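Local structure of transaminase (Bacillus megaterium, 5G09) at residues D[267-272]-D[293-298]. The protein is a transaminase that probably uses pyridoxal phosphate to transfer amino groups between amines, such as 1-phenylethylamine, and carbonyl compounds. Sequence-based numbering, arbitrary orientation.
With 6DF ([6-methyl-5-oxidanyl-4-[(~{E})-[(1~{R})-1-phenylethyl]iminomethyl]pyridin-3-yl]methyl dihydrogen phosphate), chain R.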
ATOM      1  N   ILE D 267      14.349   1.930  17.820  1.00 17.97           N
ATOM      2  CA  ILE D 267      14.416   0.469  17.970  1.00 16.11           C
ATOM      3  C   ILE D 267      15.792   0.080  17.545  1.00 15.84           C
ATOM      4  O   ILE D 267      16.186   0.365  16.426  1.00 15.80           O
ATOM      5  CB  ILE D 267      13.419  -0.273  17.032  1.00 16.27           C
ATOM      6  CG1 ILE D 267      11.999   0.252  17.245  1.00 15.97           C
ATOM      7  CG2 ILE D 267      13.482  -1.808  17.282  1.00 15.27           C
ATOM      8  CD1 ILE D 267      10.991  -0.226  16.207  1.00 16.45           C
ATOM      9  N   ASN D 268      16.559  -0.533  18.445  1.00 15.90           N
ATOM     10  CA  ASN D 268      17.779  -1.149  18.008  1.00 15.08           C
ATOM     11  C   ASN D 268      17.625  -2.663  17.994  1.00 15.48           C
ATOM     12  O   ASN D 268      17.224  -3.250  18.969  1.00 16.15           O
ATOM     13  CB  ASN D 268      19.006  -0.753  18.829  1.00 15.29           C
ATOM     14  CG  ASN D 268      20.272  -1.246  18.162  1.00 15.26           C
ATOM     15  OD1 ASN D 268      20.532  -0.888  17.021  1.00 16.87           O
ATOM     16  ND2 ASN D 268      21.014  -2.131  18.821  1.00 15.21           N
ATOM     17  N   ASP D 269      17.903  -3.255  16.842  1.00 16.19           N
ATOM     18  CA  ASP D 269      17.712  -4.656  16.590  1.00 16.16           C
ATOM     19  C   ASP D 269      18.978  -5.327  17.079  1.00 15.95           C
ATOM     20  O   ASP D 269      20.025  -5.209  16.451  1.00 15.51           O
ATOM     21  CB  ASP D 269      17.536  -4.872  15.069  1.00 15.85           C
ATOM     22  CG  ASP D 269      17.225  -6.332  14.695  1.00 17.26           C
ATOM     23  OD1 ASP D 269      17.403  -7.217  15.541  1.00 15.88           O
ATOM     24  OD2 ASP D 269      16.820  -6.590  13.515  1.00 18.57           O
ATOM     25  N   GLU D 270      18.878  -5.997  18.217  1.00 16.39           N
ATOM     26  CA  GLU D 270      20.019  -6.724  18.787  1.00 16.72           C
ATOM     27  C   GLU D 270      19.975  -8.213  18.465  1.00 17.23           C
ATOM     28  O   GLU D 270      20.619  -8.989  19.169  1.00 18.18           O
ATOM     29  CB  GLU D 270      20.052  -6.538  20.328  1.00 16.44           C
ATOM     30  CG  GLU D 270      20.390  -5.124  20.773  1.00 16.62           C
ATOM     31  CD  GLU D 270      21.884  -4.843  20.675  1.00 17.42           C
ATOM     32  OE1 GLU D 270      22.694  -5.822  20.644  1.00 16.43           O
ATOM     33  OE2 GLU D 270      22.249  -3.641  20.633  1.00 17.49           O
ATOM     34  N   VAL D 271      19.193  -8.643  17.452  1.00 17.15           N
ATOM     35  CA  VAL D 271      19.053 -10.079  17.209  1.00 16.30           C
ATOM     36  C   VAL D 271      20.443 -10.712  16.948  1.00 17.57           C
ATOM     37  O   VAL D 271      20.758 -11.808  17.446  1.00 16.49           O
ATOM     38  CB  VAL D 271      18.036 -10.387  16.058  1.00 16.78           C
ATOM     39  CG1 VAL D 271      18.171 -11.821  15.556  1.00 15.04           C
ATOM     40  CG2 VAL D 271      16.598 -10.126  16.520  1.00 14.57           C
ATOM     41  N   LEU D 272      21.275 -10.027  16.172  1.00 17.70           N
ATOM     42  CA  LEU D 272      22.627 -10.556  15.900  1.00 19.60           C
ATOM     43  C   LEU D 272      23.708 -10.013  16.862  1.00 19.11           C
ATOM     44  O   LEU D 272      24.568 -10.780  17.309  1.00 19.84           O
ATOM     45  CB  LEU D 272      23.017 -10.400  14.416  1.00 19.89           C
ATOM     46  CG  LEU D 272      24.348 -10.992  13.909  1.00 19.82           C
ATOM     47  CD1 LEU D 272      24.218 -11.430  12.454  1.00 19.24           C
ATOM     48  CD2 LEU D 272      25.435  -9.951  14.056  1.00 19.43           C
ATOM     49  N   ILE D 293      13.334   0.397  22.411  1.00 17.44           N
ATOM     50  CA  ILE D 293      12.985  -1.022  22.232  1.00 16.10           C
ATOM     51  C   ILE D 293      14.190  -1.747  21.651  1.00 15.81           C
ATOM     52  O   ILE D 293      14.896  -1.201  20.802  1.00 16.05           O
ATOM     53  CB  ILE D 293      11.805  -1.191  21.226  1.00 16.36           C
ATOM     54  CG1 ILE D 293      10.535  -0.480  21.714  1.00 16.08           C
ATOM     55  CG2 ILE D 293      11.538  -2.683  20.938  1.00 14.57           C
ATOM     56  CD1 ILE D 293       9.430  -0.410  20.649  1.00 17.09           C
ATOM     57  N   ILE D 294      14.450  -2.968  22.114  1.00 16.41           N
ATOM     58  CA  ILE D 294      15.366  -3.838  21.394  1.00 15.87           C
ATOM     59  C   ILE D 294      14.702  -5.138  21.026  1.00 15.79           C
ATOM     60  O   ILE D 294      13.782  -5.576  21.702  1.00 16.81           O
ATOM     61  CB  ILE D 294      16.709  -4.130  22.152  1.00 16.42           C
ATOM     62  CG1 ILE D 294      16.469  -4.897  23.467  1.00 16.92           C
ATOM     63  CG2 ILE D 294      17.485  -2.837  22.363  1.00 15.89           C
ATOM     64  CD1 ILE D 294      17.748  -5.527  24.015  1.00 16.94           C
ATOM     65  N   THR D 295      15.168  -5.744  19.927  1.00 15.06           N
ATOM     66  CA  THR D 295      14.678  -7.042  19.510  1.00 15.16           C
ATOM     67  C   THR D 295      15.808  -8.045  19.680  1.00 15.09           C
ATOM     68  O   THR D 295      16.983  -7.723  19.470  1.00 14.83           O
ATOM     69  CB  THR D 295      14.234  -6.990  18.032  1.00 14.83           C
ATOM     70  OG1 THR D 295      15.296  -6.408  17.255  1.00 15.38           O
ATOM     71  CG2 THR D 295      13.028  -6.071  17.883  1.00 14.00           C
ATOM     72  N   MET D 296      15.453  -9.263  20.065  1.00 15.28           N
ATOM     73  CA  MET D 296      16.453 -10.306  20.357  1.00 16.25           C
ATOM     74  C   MET D 296      16.142 -11.654  19.695  1.00 15.78           C
ATOM     75  O   MET D 296      14.982 -11.988  19.436  1.00 15.62           O
ATOM     76  CB  MET D 296      16.537 -10.534  21.878  1.00 16.43           C
ATOM     77  CG  MET D 296      17.178  -9.374  22.664  1.00 17.51           C
ATOM     78  SD  MET D 296      16.723  -9.389  24.423  1.00 20.22           S
ATOM     79  CE  MET D 296      15.034  -8.774  24.337  1.00 18.71           C
ATOM     80  N   GLY D 297      17.193 -12.441  19.484  1.00 15.43           N
ATOM     81  CA  GLY D 297      17.074 -13.847  19.074  1.00 15.97           C
ATOM     82  C   GLY D 297      18.467 -14.427  19.163  1.00 15.88           C
ATOM     83  O   GLY D 297      19.251 -13.971  19.999  1.00 16.66           O
ATOM     84  N   LYS D 298      18.776 -15.383  18.290  1.00 16.31           N
ATOM     85  CA  LYS D 298      20.154 -15.942  18.123  1.00 16.95           C
ATOM     86  C   LYS D 298      20.833 -16.283  19.476  1.00 17.28           C
ATOM     87  O   LYS D 298      20.495 -17.310  20.076  1.00 18.94           O
ATOM     88  CB  LYS D 298      21.039 -15.064  17.183  1.00 16.17           C
ATOM     89  CG  LYS D 298      20.532 -14.970  15.716  1.00 16.63           C
ATOM     90  CD  LYS D 298      21.365 -14.023  14.850  1.00 17.61           C
ATOM     91  CE  LYS D 298      20.767 -13.856  13.445  1.00 18.99           C
ATOM     92  NZ  LYS D 298      20.760 -15.138  12.717  1.00 19.75           N
TER
HETATM   93  N1  6DF R1476      17.541  -9.188  12.786  1.00 17.43           N
HETATM   94  C2  6DF R1476      18.828  -9.326  12.469  1.00 18.08           C
HETATM   95  N2  6DF R1476      19.556 -12.785  10.003  1.00 29.65           N
HETATM   96  C3  6DF R1476      19.255 -10.521  11.893  1.00 18.58           C
HETATM   97  C4  6DF R1476      18.355 -11.565  11.673  1.00 18.93           C
HETATM   98  C5  6DF R1476      17.017 -11.358  12.030  1.00 17.55           C
HETATM   99  C6  6DF R1476      16.649 -10.164  12.585  1.00 17.50           C
HETATM  100  C7  6DF R1476      20.029 -13.853   9.077  1.00 29.27           C
HETATM  101  C8  6DF R1476      19.724 -15.279   9.541  1.00 29.15           C
HETATM  102  C9  6DF R1476      21.426 -13.661   8.540  1.00 31.18           C
HETATM  103  C10 6DF R1476      22.483 -13.284   9.380  1.00 32.12           C
HETATM  104  C11 6DF R1476      23.760 -13.118   8.830  1.00 33.25           C
HETATM  105  C12 6DF R1476      23.988 -13.362   7.463  1.00 32.87           C
HETATM  106  C13 6DF R1476      22.940 -13.755   6.624  1.00 31.46           C
HETATM  107  O2P 6DF R1476      16.161 -15.493  11.248  1.00 16.65           O
HETATM  108  P   6DF R1476      15.393 -14.882  12.411  1.00 17.54           P
HETATM  109  O3P 6DF R1476      13.928 -14.712  11.984  1.00 15.62           O
HETATM  110  O1P 6DF R1476      15.478 -15.724  13.660  1.00 17.28           O
HETATM  111  O4P 6DF R1476      16.064 -13.464  12.757  1.00 16.64           O
HETATM  112  C5' 6DF R1476      15.924 -12.375  11.832  1.00 16.54           C
HETATM  113  C2' 6DF R1476      19.734  -8.145  12.756  1.00 16.03           C
HETATM  114  O3  6DF R1476      20.552 -10.643  11.530  1.00 20.08           O
HETATM  115  C4' 6DF R1476      18.735 -12.846  10.999  1.00 22.74           C
HETATM  116  C14 6DF R1476      21.665 -13.901   7.174  1.00 30.29           C
HETATM  117  O   HOH W   1      19.605 -11.096  20.683  1.00 18.09           O
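D269 and T295 meet on neighbouring parallel strands of the seven-stranded sheet of a fold-type I pyridoxal-phosphate enzyme, just where the strands run out into the cofactor site. Upstream the fit is looser: I293 O accepts from N268 N at 3.0 Å, but I267 CG2 and I293 CG2 only brush. I293 and T295 pack against helix 121-136. T295 OG1 gives a weak bond to D269 OD1 (2.8 Å), which also takes V271 N in a straight Asx-turn bond (3.0 Å, 161° at the hydrogen). With CG anti to the backbone N (chi1 -176°), the carboxylate reaches forward until OD2, also bonded by H149, lies 2.8 Å from pyridine N1 of 6DF. Replaced by alanine, D269 would probably leave N1 without its acidic neighbour and V271 N without its Asx-turn acceptor. Strand pairing ends at T295, yet the chains stay close: V271 CG2 packs directly, 3.6 Å from M296 C. Beside it the link is indirect, through a water that accepts from G297 N and lies 2.8 Å from E270 O, to which it may donate. V271 CG1 covers the face of the pyridine ring, 3.7 Å from C5. K298, probably the cofactor-linking lysine, approaches from that same side; T330 of the second subunit bonds its amine, while CE stands 3.3 Å from the imine carbon C4'.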